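Local coordinates for PGRP domain of peptidoglycan recognition protein 3 (Branchiostoma belcheri tsingtauense, PDB 4ZXM) that probably hydrolyses peptidoglycan as an N-acetylmuramoyl-L-alanine amidase, cutting the bond between the glycan and its peptide stem, at residues F196-P201 with G241-D247. Numbering follows the deposited sequence.
Sequences FTSQKP and GNLLYDD
Leu243 N donates to Phe196 O over 2.6 Å, and this bond ties the loop between strand 187-192 and helix 203-219 of the amidase-like PGRP fold to the start of helix 243-247. The joint illustrates a division of labour at a helix start: the N-cap residue serves amides of the first turn, while the next amide, Leu243 N, reaches across to the loop. Asn242 is that N-cap: chi1 of -162° swings its carboxamide away from its own backbone N, and OD1 receives weak bonds from Leu244 N at 3.2 Å and Tyr245 N at 3.4 Å, while ND2 lies beside Phe196 O at an angle too poor for a hydrogen bond. With alanine in place of Asn242, the amides of Leu244 and Tyr245 would probably lose their capping acceptor, and a gap would open beside Phe196 CB. Deeper in, Leu244 leans obliquely on Phe196, CB to CB 3.9 Å, and Pro201 CG sits over one face of the Phe196 ring, towards its rim; His123 of strand 116-123 touches Phe196, Asn242 and Leu244. On the outer side, Leu243 CD1 packs on the backbone between Ser198 and Gln199. Lys200 crosses Asp247 at about a right angle in a long salt bridge, NZ to OD1 3.8 Å, while Asp247 OD2 accepts from Trp251 NE1.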
loop_
_atom_site.group_PDB
_atom_site.type_symbol
_atom_site.label_atom_id
_atom_site.label_comp_id
_atom_site.label_asym_id
_atom_site.label_seq_id
_atom_site.Cartn_x
_atom_site.Cartn_y
_atom_site.Cartn_z
ATOM N N PHE A 196 -4.035 -2.331 -13.312
ATOM C CA PHE A 196 -3.277 -1.393 -14.132
ATOM C C PHE A 196 -2.570 -2.089 -15.280
ATOM O O PHE A 196 -1.410 -1.830 -15.563
ATOM C CB PHE A 196 -2.327 -0.588 -13.246
ATOM C CG PHE A 196 -3.034 0.141 -12.140
ATOM C CD1 PHE A 196 -3.801 1.261 -12.418
ATOM C CD2 PHE A 196 -2.971 -0.313 -10.835
ATOM C CE1 PHE A 196 -4.470 1.932 -11.411
ATOM C CE2 PHE A 196 -3.641 0.353 -9.822
ATOM C CZ PHE A 196 -4.391 1.480 -10.109
ATOM N N THR A 197 -3.303 -2.964 -15.953
ATOM C CA THR A 197 -2.766 -3.719 -17.074
ATOM C C THR A 197 -2.921 -2.943 -18.374
ATOM O O THR A 197 -2.084 -3.074 -19.266
ATOM C CB THR A 197 -3.471 -5.070 -17.214
ATOM O OG1 THR A 197 -4.877 -4.845 -17.310
ATOM C CG2 THR A 197 -3.171 -5.956 -16.000
ATOM N N SER A 198 -3.991 -2.153 -18.484
ATOM C CA SER A 198 -4.195 -1.279 -19.645
ATOM C C SER A 198 -4.403 0.198 -19.286
ATOM O O SER A 198 -4.516 1.032 -20.178
ATOM C CB SER A 198 -5.388 -1.766 -20.476
ATOM O OG SER A 198 -6.601 -1.184 -20.025
ATOM N N GLN A 199 -4.449 0.527 -17.997
ATOM C CA GLN A 199 -4.654 1.911 -17.567
ATOM C C GLN A 199 -3.619 2.300 -16.517
ATOM O O GLN A 199 -3.156 1.463 -15.745
ATOM C CB GLN A 199 -6.066 2.078 -17.009
ATOM C CG GLN A 199 -6.730 3.400 -17.366
ATOM C CD GLN A 199 -8.246 3.341 -17.213
ATOM O OE1 GLN A 199 -8.772 3.450 -16.105
ATOM N NE2 GLN A 199 -8.953 3.164 -18.326
ATOM N N LYS A 200 -3.253 3.573 -16.500
ATOM C CA LYS A 200 -2.256 4.064 -15.564
ATOM C C LYS A 200 -2.988 4.660 -14.367
ATOM O O LYS A 200 -4.111 5.146 -14.513
ATOM C CB LYS A 200 -1.389 5.119 -16.254
ATOM C CG LYS A 200 -0.002 5.282 -15.654
ATOM C CD LYS A 200 1.048 5.557 -16.724
ATOM C CE LYS A 200 2.463 5.305 -16.208
ATOM N NZ LYS A 200 3.310 4.534 -17.169
ATOM N N PRO A 201 -2.374 4.613 -13.168
ATOM C CA PRO A 201 -3.014 5.318 -12.056
ATOM C C PRO A 201 -2.958 6.829 -12.256
ATOM O O PRO A 201 -2.111 7.334 -12.993
ATOM C CB PRO A 201 -2.190 4.905 -10.829
ATOM C CG PRO A 201 -1.347 3.759 -11.269
ATOM C CD PRO A 201 -1.155 3.906 -12.744
ATOM N N GLY A 241 1.756 -7.920 -17.934
ATOM C CA GLY A 241 2.263 -6.580 -18.267
ATOM C C GLY A 241 1.453 -5.462 -17.628
ATOM O O GLY A 241 0.264 -5.303 -17.917
ATOM N N ASN A 242 2.106 -4.685 -16.766
ATOM C CA ASN A 242 1.413 -3.779 -15.858
ATOM C C ASN A 242 1.990 -2.371 -15.888
ATOM O O ASN A 242 3.177 -2.171 -15.640
ATOM C CB ASN A 242 1.501 -4.326 -14.439
ATOM C CG ASN A 242 0.471 -3.718 -13.523
ATOM O OD1 ASN A 242 0.733 -2.706 -12.888
ATOM N ND2 ASN A 242 -0.716 -4.322 -13.462
ATOM N N LEU A 243 1.128 -1.402 -16.175
ATOM C CA LEU A 243 1.526 0.001 -16.336
ATOM C C LEU A 243 1.980 0.687 -15.047
ATOM O O LEU A 243 2.804 1.604 -15.096
ATOM C CB LEU A 243 0.378 0.803 -16.957
ATOM C CG LEU A 243 0.095 0.496 -18.425
ATOM C CD1 LEU A 243 -1.211 1.135 -18.857
ATOM C CD2 LEU A 243 1.240 0.990 -19.289
ATOM N N LEU A 244 1.426 0.266 -13.912
ATOM C CA LEU A 244 1.878 0.762 -12.615
ATOM C C LEU A 244 3.338 0.390 -12.411
ATOM O O LEU A 244 4.184 1.243 -12.144
ATOM C CB LEU A 244 1.031 0.179 -11.478
ATOM C CG LEU A 244 1.564 0.287 -10.038
ATOM C CD1 LEU A 244 1.791 1.738 -9.634
ATOM C CD2 LEU A 244 0.622 -0.400 -9.062
ATOM N N TYR A 245 3.630 -0.893 -12.560
ATOM C CA TYR A 245 4.968 -1.391 -12.306
ATOM C C TYR A 245 6.021 -0.932 -13.315
ATOM O O TYR A 245 7.214 -1.017 -13.038
ATOM C CB TYR A 245 4.952 -2.898 -12.260
ATOM C CG TYR A 245 4.124 -3.507 -11.133
ATOM C CD1 TYR A 245 4.236 -3.059 -9.817
ATOM C CD2 TYR A 245 3.252 -4.566 -11.387
ATOM C CE1 TYR A 245 3.482 -3.630 -8.802
ATOM C CE2 TYR A 245 2.502 -5.144 -10.378
ATOM C CZ TYR A 245 2.617 -4.672 -9.089
ATOM O OH TYR A 245 1.870 -5.246 -8.091
ATOM N N ASP A 246 5.586 -0.468 -14.483
ATOM C CA ASP A 246 6.482 0.229 -15.405
ATOM C C ASP A 246 6.883 1.565 -14.815
ATOM O O ASP A 246 8.040 1.963 -14.891
ATOM C CB ASP A 246 5.801 0.483 -16.752
ATOM C CG ASP A 246 5.517 -0.796 -17.525
ATOM O OD1 ASP A 246 6.165 -1.833 -17.244
ATOM O OD2 ASP A 246 4.640 -0.758 -18.422
ATOM N N ASP A 247 5.909 2.253 -14.233
ATOM C CA ASP A 247 6.120 3.588 -13.704
ATOM C C ASP A 247 7.099 3.611 -12.543
ATOM O O ASP A 247 7.967 4.478 -12.484
ATOM C CB ASP A 247 4.801 4.209 -13.252
ATOM C CG ASP A 247 4.883 5.715 -13.158
ATOM O OD1 ASP A 247 4.727 6.380 -14.204
ATOM O OD2 ASP A 247 5.115 6.239 -12.047
#